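Local coordinates for protein trilobed Protease (Pyrococcus furiosus, PDB 2GOP) that forms the seven-bladed beta-propeller domain, with an open Velcro topology, of an archaeal protease that probably cleaves peptides, at residues E81-V89 against K99-L109; E191-I202 against F214-V222. All coordinates share one frame; numbering follows the deposited sequence.

Contact 1: E81-V89 against K99-L109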
loop_
_atom_site.group_PDB
_atom_site.type_symbol
_atom_site.label_atom_id
_atom_site.label_comp_id
_atom_site.label_asym_id
_atom_site.label_seq_id
_atom_site.Cartn_x
_atom_site.Cartn_y
_atom_site.Cartn_z
ATOM N N GLU A 81 -10.140 11.604 23.642
ATOM C CA GLU A 81 -9.477 12.467 24.617
ATOM C C GLU A 81 -8.155 11.883 25.110
ATOM O O GLU A 81 -7.252 12.625 25.505
ATOM C CB GLU A 81 -10.417 12.712 25.800
ATOM C CG GLU A 81 -10.146 13.992 26.569
ATOM C CD GLU A 81 -11.205 14.275 27.614
ATOM O OE1 GLU A 81 -12.362 13.840 27.432
ATOM O OE2 GLU A 81 -10.883 14.940 28.621
ATOM N N LYS A 82 -8.059 10.555 25.099
ATOM C CA LYS A 82 -6.843 9.847 25.496
ATOM C C LYS A 82 -5.949 9.495 24.309
ATOM O O LYS A 82 -4.783 9.143 24.502
ATOM C CB LYS A 82 -7.197 8.546 26.220
ATOM C CG LYS A 82 -7.146 8.595 27.738
ATOM C CD LYS A 82 -7.368 7.191 28.303
ATOM C CE LYS A 82 -6.561 6.930 29.562
ATOM N NZ LYS A 82 -6.556 5.477 29.897
ATOM N N LYS A 83 -6.493 9.581 23.096
ATOM C CA LYS A 83 -5.828 9.068 21.894
ATOM C C LYS A 83 -5.457 7.586 22.072
ATOM O O LYS A 83 -4.309 7.187 21.886
ATOM C CB LYS A 83 -4.584 9.898 21.534
ATOM C CG LYS A 83 -4.864 11.300 21.028
ATOM C CD LYS A 83 -3.585 11.919 20.459
ATOM C CE LYS A 83 -3.788 13.359 20.002
ATOM N NZ LYS A 83 -2.573 13.919 19.340
ATOM N N VAL A 84 -6.438 6.781 22.462
ATOM C CA VAL A 84 -6.254 5.336 22.553
ATOM C C VAL A 84 -7.454 4.628 21.963
ATOM O O VAL A 84 -8.564 5.163 21.975
ATOM C CB VAL A 84 -6.065 4.849 24.002
ATOM C CG1 VAL A 84 -4.735 5.336 24.559
ATOM C CG2 VAL A 84 -7.227 5.289 24.875
ATOM N N SER A 85 -7.209 3.431 21.439
ATOM C CA SER A 85 -8.261 2.565 20.926
ATOM C C SER A 85 -8.487 1.481 21.948
ATOM O O SER A 85 -7.534 0.899 22.452
ATOM C CB SER A 85 -7.836 1.921 19.606
ATOM O OG SER A 85 -7.140 2.846 18.803
ATOM N N GLU A 86 -9.744 1.188 22.237
ATOM C CA GLU A 86 -10.056 0.213 23.258
ATOM C C GLU A 86 -10.731 -0.978 22.629
ATOM O O GLU A 86 -11.578 -0.817 21.754
ATOM C CB GLU A 86 -10.989 0.816 24.291
ATOM C CG GLU A 86 -10.519 2.144 24.854
ATOM C CD GLU A 86 -11.651 2.891 25.496
ATOM O OE1 GLU A 86 -12.634 2.242 25.889
ATOM O OE2 GLU A 86 -11.568 4.128 25.590
ATOM N N ILE A 87 -10.349 -2.167 23.075
ATOM C CA ILE A 87 -11.069 -3.376 22.717
ATOM C C ILE A 87 -12.072 -3.696 23.826
ATOM O O ILE A 87 -11.738 -3.648 25.013
ATOM C CB ILE A 87 -10.125 -4.562 22.470
ATOM C CG1 ILE A 87 -9.163 -4.241 21.323
ATOM C CG2 ILE A 87 -10.925 -5.831 22.164
ATOM C CD1 ILE A 87 -9.824 -3.794 20.003
ATOM N N TRP A 88 -13.301 -3.990 23.403
ATOM C CA TRP A 88 -14.412 -4.308 24.271
ATOM C C TRP A 88 -14.974 -5.670 23.890
ATOM O O TRP A 88 -14.799 -6.135 22.759
ATOM C CB TRP A 88 -15.533 -3.276 24.095
ATOM C CG TRP A 88 -15.303 -1.993 24.794
ATOM C CD1 TRP A 88 -14.318 -1.087 24.545
ATOM C CD2 TRP A 88 -16.088 -1.452 25.860
ATOM N NE1 TRP A 88 -14.435 -0.020 25.396
ATOM C CE2 TRP A 88 -15.515 -0.220 26.216
ATOM C CE3 TRP A 88 -17.223 -1.894 26.550
ATOM C CZ2 TRP A 88 -16.029 0.574 27.242
ATOM C CZ3 TRP A 88 -17.726 -1.109 27.562
ATOM C CH2 TRP A 88 -17.137 0.113 27.895
ATOM N N VAL A 89 -15.676 -6.282 24.833
ATOM C CA VAL A 89 -16.451 -7.484 24.570
ATOM C C VAL A 89 -17.847 -7.327 25.180
ATOM O O VAL A 89 -17.979 -6.979 26.347
ATOM C CB VAL A 89 -15.745 -8.740 25.138
ATOM C CG1 VAL A 89 -16.595 -9.983 24.896
ATOM C CG2 VAL A 89 -14.366 -8.903 24.486
ATOM N N LYS A 99 -14.704 -2.953 28.682
ATOM C CA LYS A 99 -13.402 -2.725 28.081
ATOM C C LYS A 99 -12.465 -3.832 28.565
ATOM O O LYS A 99 -12.404 -4.108 29.763
ATOM C CB LYS A 99 -12.906 -1.349 28.527
ATOM C CG LYS A 99 -11.510 -0.947 28.110
ATOM C CD LYS A 99 -11.088 0.274 28.934
ATOM C CE LYS A 99 -9.709 0.774 28.555
ATOM N NZ LYS A 99 -9.314 1.925 29.407
ATOM N N ILE A 100 -11.751 -4.478 27.643
ATOM C CA ILE A 100 -10.788 -5.516 28.027
ATOM C C ILE A 100 -9.329 -5.151 27.756
ATOM O O ILE A 100 -8.428 -5.786 28.299
ATOM C CB ILE A 100 -11.106 -6.868 27.369
ATOM C CG1 ILE A 100 -10.898 -6.815 25.848
ATOM C CG2 ILE A 100 -12.509 -7.287 27.729
ATOM C CD1 ILE A 100 -10.744 -8.197 25.183
ATOM N N LEU A 101 -9.096 -4.123 26.948
ATOM C CA LEU A 101 -7.745 -3.752 26.554
ATOM C C LEU A 101 -7.693 -2.329 26.029
ATOM O O LEU A 101 -8.650 -1.836 25.447
ATOM C CB LEU A 101 -7.244 -4.699 25.458
ATOM C CG LEU A 101 -5.808 -4.472 24.977
ATOM C CD1 LEU A 101 -4.855 -5.274 25.851
ATOM C CD2 LEU A 101 -5.683 -4.836 23.514
ATOM N N GLU A 102 -6.546 -1.697 26.234
ATOM C CA GLU A 102 -6.247 -0.373 25.723
ATOM C C GLU A 102 -4.969 -0.435 24.886
ATOM O O GLU A 102 -3.982 -1.064 25.285
ATOM C CB GLU A 102 -6.053 0.591 26.896
ATOM C CG GLU A 102 -6.297 2.040 26.553
ATOM C CD GLU A 102 -6.321 2.936 27.777
ATOM O OE1 GLU A 102 -6.723 2.461 28.862
ATOM O OE2 GLU A 102 -5.945 4.122 27.650
ATOM N N ALA A 103 -4.989 0.212 23.727
ATOM C CA ALA A 103 -3.808 0.284 22.871
ATOM C C ALA A 103 -3.830 1.556 22.042
ATOM O O ALA A 103 -4.863 2.193 21.903
ATOM C CB ALA A 103 -3.729 -0.936 21.966
ATOM N N LYS A 104 -2.680 1.909 21.484
ATOM C CA LYS A 104 -2.550 3.105 20.664
ATOM C C LYS A 104 -3.363 2.912 19.391
ATOM O O LYS A 104 -4.217 3.728 19.057
ATOM C CB LYS A 104 -1.073 3.352 20.336
ATOM C CG LYS A 104 -0.731 4.747 19.844
ATOM C CD LYS A 104 0.773 4.844 19.545
ATOM C CE LYS A 104 1.239 6.280 19.265
ATOM N NZ LYS A 104 1.600 7.046 20.499
ATOM N N ASN A 105 -3.098 1.807 18.702
ATOM C CA ASN A 105 -3.761 1.482 17.452
ATOM C C ASN A 105 -4.046 -0.024 17.374
ATOM O O ASN A 105 -3.289 -0.829 17.904
ATOM C CB ASN A 105 -2.867 1.920 16.289
ATOM C CG ASN A 105 -3.577 1.872 14.949
ATOM O OD1 ASN A 105 -3.189 1.118 14.054
ATOM N ND2 ASN A 105 -4.627 2.678 14.804
ATOM N N ILE A 106 -5.136 -0.389 16.710
ATOM C CA ILE A 106 -5.510 -1.790 16.496
ATOM C C ILE A 106 -5.455 -2.132 15.002
ATOM O O ILE A 106 -6.026 -1.417 14.181
ATOM C CB ILE A 106 -6.921 -2.069 17.052
ATOM C CG1 ILE A 106 -6.955 -1.792 18.566
ATOM C CG2 ILE A 106 -7.388 -3.498 16.699
ATOM C CD1 ILE A 106 -6.084 -2.713 19.436
ATOM N N ARG A 107 -4.748 -3.209 14.662
ATOM C CA ARG A 107 -4.642 -3.681 13.280
ATOM C C ARG A 107 -5.689 -4.753 12.977
ATOM O O ARG A 107 -6.311 -4.731 11.923
ATOM C CB ARG A 107 -3.243 -4.243 12.998
ATOM C CG ARG A 107 -2.979 -4.538 11.526
ATOM C CD ARG A 107 -1.786 -5.447 11.334
ATOM N NE ARG A 107 -1.256 -5.388 9.968
ATOM C CZ ARG A 107 -0.353 -4.505 9.528
ATOM N NH1 ARG A 107 0.137 -3.555 10.331
ATOM N NH2 ARG A 107 0.065 -4.566 8.264
ATOM N N SER A 108 -5.860 -5.710 13.879
ATOM C CA SER A 108 -6.845 -6.774 13.664
ATOM C C SER A 108 -7.431 -7.293 14.960
ATOM O O SER A 108 -6.847 -7.140 16.040
ATOM C CB SER A 108 -6.233 -7.936 12.901
ATOM O OG SER A 108 -5.099 -8.428 13.586
ATOM N N LEU A 109 -8.589 -7.931 14.815
ATOM C CA LEU A 109 -9.373 -8.432 15.929
ATOM C C LEU A 109 -10.092 -9.689 15.455
ATOM O O LEU A 109 -10.868 -9.613 14.514
ATOM C CB LEU A 109 -10.375 -7.362 16.338
ATOM C CG LEU A 109 -11.253 -7.624 17.553
ATOM C CD1 LEU A 109 -10.388 -7.874 18.802
ATOM C CD2 LEU A 109 -12.185 -6.425 17.712
#
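S85 and I87 pair with A103 and L101 as antiparallel hydrogen-bonded pairs, the axes of strands 84-89 and 99-103 coming within 4.5 Å at 156°, until a classic bulge sets both I100 and L101 against I87. There I87 O takes a firm bond from I100 N (2.8 Å) and a weak one from L101 N. E86, W88, K99 and E102 share one face of the hairpin. K82 NZ crosses to E102 OE2 at 2.7 Å, on the syn lone pair, while K99 NZ reaches E102 OE1 at 2.7 Å from above the carboxylate plane, so one carboxylate is shared by two lysines whose like charges it probably offsets. K99 CB lies over the five-membered ring of W88, 3.9 Å from the centroid; from there CG anti to the backbone N (chi1 175°) and an extended chain carry NZ to E102. The indole is held at its rim too: NE1 gives E86 OE1 a nearly straight bond (167°) in the ring plane. I87 and L101, with S85, point to the other face. I87 sends CD1 to I106 CG1 (3.8 Å) and CG2 to I100 CG1 and L109 CD1, I100 being on the partner strand and I106 and L109 on strand 105-111 beyond the turn. At the corner S85 OG bonds K104 O at 3.1 Å, from above the carbonyl plane. This is the outer hairpin of a four-stranded propeller blade, whose last strand, 96-103, leads directly into 105-111, opening the next blade.

Contact 2: E191-I202 against F214-V222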
loop_
_atom_site.group_PDB
_atom_site.type_symbol
_atom_site.label_atom_id
_atom_site.label_comp_id
_atom_site.label_asym_id
_atom_site.label_seq_id
_atom_site.Cartn_x
_atom_site.Cartn_y
_atom_site.Cartn_z
ATOM N N GLU A 191 15.614 -7.978 4.947
ATOM C CA GLU A 191 17.027 -8.122 4.547
ATOM C C GLU A 191 17.861 -6.927 4.024
ATOM O O GLU A 191 17.350 -5.887 3.596
ATOM C CB GLU A 191 17.207 -9.348 3.636
ATOM C CG GLU A 191 16.737 -9.214 2.196
ATOM C CD GLU A 191 17.041 -10.469 1.380
ATOM O OE1 GLU A 191 16.819 -10.452 0.149
ATOM O OE2 GLU A 191 17.510 -11.472 1.966
ATOM N N ILE A 192 19.176 -7.141 4.053
ATOM C CA ILE A 192 20.179 -6.093 3.894
ATOM C C ILE A 192 20.772 -6.099 2.475
ATOM O O ILE A 192 21.940 -5.736 2.277
ATOM C CB ILE A 192 21.327 -6.284 4.935
ATOM C CG1 ILE A 192 20.774 -6.673 6.317
ATOM C CG2 ILE A 192 22.177 -5.015 5.053
ATOM C CD1 ILE A 192 21.852 -7.142 7.295
ATOM N N ILE A 193 19.953 -6.499 1.494
ATOM C CA ILE A 193 20.361 -6.559 0.084
ATOM C C ILE A 193 19.659 -5.502 -0.792
ATOM O O ILE A 193 19.450 -5.746 -1.985
ATOM C CB ILE A 193 20.013 -7.969 -0.521
ATOM C CG1 ILE A 193 20.663 -9.106 0.290
ATOM C CG2 ILE A 193 20.495 -8.089 -1.983
ATOM C CD1 ILE A 193 20.096 -10.480 -0.049
ATOM N N PRO A 194 19.359 -4.301 -0.240
ATOM C CA PRO A 194 18.295 -3.415 -0.720
ATOM C C PRO A 194 17.640 -3.727 -2.074
ATOM O O PRO A 194 18.310 -4.038 -3.062
ATOM C CB PRO A 194 18.986 -2.056 -0.728
ATOM C CG PRO A 194 19.888 -2.125 0.501
ATOM C CD PRO A 194 20.116 -3.610 0.819
ATOM N N GLN A 195 16.318 -3.587 -2.094
ATOM C CA GLN A 195 15.478 -4.224 -3.095
ATOM C C GLN A 195 14.158 -3.471 -3.212
ATOM O O GLN A 195 13.897 -2.547 -2.436
ATOM C CB GLN A 195 15.220 -5.689 -2.673
ATOM C CG GLN A 195 13.913 -5.976 -1.869
ATOM C CD GLN A 195 13.753 -5.173 -0.575
ATOM O OE1 GLN A 195 12.632 -4.831 -0.184
ATOM N NE2 GLN A 195 14.867 -4.883 0.094
ATOM N N TYR A 196 13.330 -3.854 -4.181
ATOM C CA TYR A 196 11.897 -3.597 -4.057
ATOM C C TYR A 196 11.003 -4.610 -4.768
ATOM O O TYR A 196 10.413 -4.345 -5.817
ATOM C CB TYR A 196 11.497 -2.159 -4.421
ATOM C CG TYR A 196 10.039 -1.882 -4.081
ATOM C CD1 TYR A 196 9.170 -1.332 -5.022
ATOM C CD2 TYR A 196 9.519 -2.222 -2.827
ATOM C CE1 TYR A 196 7.828 -1.101 -4.711
ATOM C CE2 TYR A 196 8.188 -1.998 -2.511
ATOM C CZ TYR A 196 7.347 -1.439 -3.452
ATOM O OH TYR A 196 6.027 -1.219 -3.129
ATOM N N PHE A 197 10.965 -5.796 -4.177
ATOM C CA PHE A 197 9.758 -6.596 -4.089
ATOM C C PHE A 197 9.659 -6.926 -2.600
ATOM O O PHE A 197 10.675 -7.203 -1.960
ATOM C CB PHE A 197 9.842 -7.863 -4.942
ATOM C CG PHE A 197 9.925 -7.594 -6.423
ATOM C CD1 PHE A 197 8.983 -6.784 -7.052
ATOM C CD2 PHE A 197 10.935 -8.161 -7.191
ATOM C CE1 PHE A 197 9.053 -6.532 -8.421
ATOM C CE2 PHE A 197 11.011 -7.914 -8.560
ATOM C CZ PHE A 197 10.067 -7.099 -9.175
ATOM N N LYS A 198 8.458 -6.851 -2.037
ATOM C CA LYS A 198 8.285 -7.101 -0.604
ATOM C C LYS A 198 8.259 -8.598 -0.304
ATOM O O LYS A 198 7.542 -9.357 -0.958
ATOM C CB LYS A 198 7.024 -6.412 -0.075
ATOM C CG LYS A 198 7.132 -4.886 -0.087
ATOM C CD LYS A 198 6.235 -4.227 0.958
ATOM C CE LYS A 198 6.478 -2.715 1.019
ATOM N NZ LYS A 198 5.737 -2.049 2.136
ATOM N N PHE A 199 9.065 -9.013 0.674
ATOM C CA PHE A 199 9.146 -10.408 1.083
ATOM C C PHE A 199 8.785 -10.566 2.543
ATOM O O PHE A 199 8.919 -9.635 3.338
ATOM C CB PHE A 199 10.539 -10.972 0.841
ATOM C CG PHE A 199 10.867 -11.167 -0.606
ATOM C CD1 PHE A 199 10.438 -12.301 -1.276
ATOM C CD2 PHE A 199 11.605 -10.217 -1.299
ATOM C CE1 PHE A 199 10.737 -12.488 -2.620
ATOM C CE2 PHE A 199 11.916 -10.394 -2.641
ATOM C CZ PHE A 199 11.478 -11.534 -3.303
ATOM N N TRP A 200 8.335 -11.769 2.878
ATOM C CA TRP A 200 7.872 -12.103 4.210
ATOM C C TRP A 200 8.520 -13.379 4.695
ATOM O O TRP A 200 8.852 -14.253 3.899
ATOM C CB TRP A 200 6.360 -12.299 4.179
ATOM C CG TRP A 200 5.688 -11.123 3.592
ATOM C CD1 TRP A 200 5.483 -10.863 2.260
ATOM C CD2 TRP A 200 5.183 -10.014 4.304
ATOM N NE1 TRP A 200 4.855 -9.658 2.115
ATOM C CE2 TRP A 200 4.656 -9.118 3.359
ATOM C CE3 TRP A 200 5.105 -9.696 5.658
ATOM C CZ2 TRP A 200 4.065 -7.919 3.725
ATOM C CZ3 TRP A 200 4.521 -8.507 6.024
ATOM C CH2 TRP A 200 4.005 -7.630 5.067
ATOM N N ASP A 201 8.719 -13.455 6.006
ATOM C CA ASP A 201 8.909 -14.726 6.695
ATOM C C ASP A 201 7.590 -15.036 7.391
ATOM O O ASP A 201 6.927 -14.131 7.884
ATOM C CB ASP A 201 10.028 -14.633 7.727
ATOM C CG ASP A 201 11.377 -14.329 7.106
ATOM O OD1 ASP A 201 11.601 -14.692 5.933
ATOM O OD2 ASP A 201 12.211 -13.724 7.802
ATOM N N ILE A 202 7.193 -16.300 7.399
ATOM C CA ILE A 202 5.933 -16.705 8.040
ATOM C C ILE A 202 6.208 -17.803 9.055
ATOM O O ILE A 202 6.776 -18.843 8.717
ATOM C CB ILE A 202 4.892 -17.213 7.037
ATOM C CG1 ILE A 202 4.625 -16.158 5.951
ATOM C CG2 ILE A 202 3.589 -17.602 7.780
ATOM C CD1 ILE A 202 3.851 -16.686 4.755
ATOM N N PHE A 214 7.751 -20.478 6.302
ATOM C CA PHE A 214 8.189 -19.943 5.013
ATOM C C PHE A 214 9.259 -18.884 5.198
ATOM O O PHE A 214 9.137 -18.019 6.064
ATOM C CB PHE A 214 7.005 -19.367 4.238
ATOM C CG PHE A 214 5.964 -20.385 3.897
ATOM C CD1 PHE A 214 6.172 -21.277 2.866
ATOM C CD2 PHE A 214 4.783 -20.470 4.630
ATOM C CE1 PHE A 214 5.214 -22.228 2.546
ATOM C CE2 PHE A 214 3.823 -21.422 4.325
ATOM C CZ PHE A 214 4.043 -22.308 3.287
ATOM N N GLU A 215 10.299 -18.963 4.371
ATOM C CA GLU A 215 11.430 -18.037 4.411
ATOM C C GLU A 215 11.467 -17.169 3.155
ATOM O O GLU A 215 11.492 -17.690 2.049
ATOM C CB GLU A 215 12.735 -18.836 4.530
ATOM C CG GLU A 215 14.007 -18.024 4.357
ATOM C CD GLU A 215 14.170 -16.937 5.387
ATOM O OE1 GLU A 215 13.630 -17.066 6.508
ATOM O OE2 GLU A 215 14.853 -15.945 5.076
ATOM N N LYS A 216 11.469 -15.851 3.335
ATOM C CA LYS A 216 11.569 -14.905 2.225
ATOM C C LYS A 216 10.661 -15.277 1.044
ATOM O O LYS A 216 11.129 -15.624 -0.043
ATOM C CB LYS A 216 13.023 -14.781 1.763
ATOM C CG LYS A 216 13.277 -13.566 0.900
ATOM C CD LYS A 216 14.665 -13.612 0.274
ATOM C CE LYS A 216 14.771 -12.625 -0.876
ATOM N NZ LYS A 216 16.140 -12.632 -1.466
ATOM N N VAL A 217 9.357 -15.185 1.281
ATOM C CA VAL A 217 8.354 -15.481 0.280
ATOM C C VAL A 217 7.621 -14.180 -0.014
ATOM O O VAL A 217 7.545 -13.301 0.840
ATOM C CB VAL A 217 7.383 -16.584 0.772
ATOM C CG1 VAL A 217 8.114 -17.939 0.852
ATOM C CG2 VAL A 217 6.753 -16.212 2.133
ATOM N N SER A 218 7.097 -14.049 -1.223
ATOM C CA SER A 218 6.397 -12.837 -1.634
ATOM C C SER A 218 4.889 -12.916 -1.372
ATOM O O SER A 218 4.093 -12.313 -2.083
ATOM C CB SER A 218 6.674 -12.551 -3.112
ATOM O OG SER A 218 6.545 -13.733 -3.884
ATOM N N PHE A 219 4.492 -13.636 -0.336
ATOM C CA PHE A 219 3.085 -13.663 0.065
ATOM C C PHE A 219 2.989 -13.752 1.564
ATOM O O PHE A 219 3.979 -13.978 2.238
ATOM C CB PHE A 219 2.334 -14.829 -0.595
ATOM C CG PHE A 219 3.057 -16.148 -0.505
ATOM C CD1 PHE A 219 3.129 -16.845 0.700
ATOM C CD2 PHE A 219 3.676 -16.696 -1.633
ATOM C CE1 PHE A 219 3.817 -18.059 0.784
ATOM C CE2 PHE A 219 4.354 -17.900 -1.560
ATOM C CZ PHE A 219 4.432 -18.581 -0.347
ATOM N N TYR A 220 1.782 -13.560 2.083
ATOM C CA TYR A 220 1.555 -13.644 3.501
ATOM C C TYR A 220 0.168 -14.230 3.764
ATOM O O TYR A 220 -0.704 -14.210 2.902
ATOM C CB TYR A 220 1.745 -12.270 4.146
ATOM C CG TYR A 220 0.877 -11.199 3.577
ATOM C CD1 TYR A 220 -0.394 -10.967 4.095
ATOM C CD2 TYR A 220 1.321 -10.405 2.521
ATOM C CE1 TYR A 220 -1.214 -9.968 3.565
ATOM C CE2 TYR A 220 0.518 -9.417 1.987
ATOM C CZ TYR A 220 -0.750 -9.202 2.515
ATOM O OH TYR A 220 -1.551 -8.213 1.998
ATOM N N ALA A 221 0.002 -14.803 4.948
ATOM C CA ALA A 221 -1.208 -15.525 5.303
ATOM C C ALA A 221 -2.321 -14.541 5.638
ATOM O O ALA A 221 -2.120 -13.621 6.444
ATOM C CB ALA A 221 -0.915 -16.469 6.507
ATOM N N VAL A 222 -3.484 -14.725 5.011
ATOM C CA VAL A 222 -4.630 -13.842 5.245
ATOM C C VAL A 222 -5.818 -14.520 5.925
ATOM O O VAL A 222 -6.667 -13.825 6.461
ATOM C CB VAL A 222 -5.116 -13.148 3.945
ATOM C CG1 VAL A 222 -4.088 -12.121 3.475
ATOM C CG2 VAL A 222 -5.432 -14.181 2.845
#
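Over the centre of the F199 ring lies K216 CE, 4.0 Å from the centroid and 9° off the normal, a CH-pi contact made by the aliphatic end of the lysine, while the backbone carbon of V217 sits at the ring's edge. The W200 indole has Y220 over one face: CB stands 4.2 Å from the centroid of the five-membered ring. With CG between the backbone N and carbonyl carbon (chi1 57°), the Y220 ring brings CD2 over the indole, towards the rim. The two aromatic planes meet obliquely, at 53°, and V217 O and S218 C border the indole edge. K216 remains extended beyond CG, passing F199 to bring NZ to E191 OE1 at 2.8 Å; H189 binds the other oxygen, OE2. Beneath these groups, W200 pairs with V217 and I202 with F214 in the outer hairpin of a propeller blade, and K216 and V217 form a G1 bulge opposite W200. The bulge turns K216 N to D201 OD1, a straight 2.8 Å bond met nearly along the C-O axis; H189 ND1 also binds that oxygen. E215 OE1 lies 3.2 Å from the same D201 OD1, a repulsion probably eased by its salt bridge with K212. Past the corner the chain enters the next blade, and I202 CD1 spans the joint, touching V217 CG2 at 3.9 Å, F214 CD2 and F219 CD1. F219 O is buried here without a polar partner, while S218 OG is bonded to K234 O.

From the N terminus the chain builds one blade and the first two strands of the second, 62-66 and 72-79, before contact 1 closes the hairpin of strands 84-91 and 96-103. Strand 105-111 then opens a third blade, completed by 117-123, 151-158 and 163-171; 175-179 and 182-188 begin the fourth, which contact 2 finishes. There the hairpin of 200-206 and 209-217 closes and strand 219-224 follows. The two closures come in series, neither nesting nor crossing. Each ties the third and fourth strands of a blade together and joins them to the opening strand of its successor. The centres of contact 1 and contact 2 lie about 29 Å apart; the nearest atoms of contact 1 and contact 2 are about 6 Å apart, without touching.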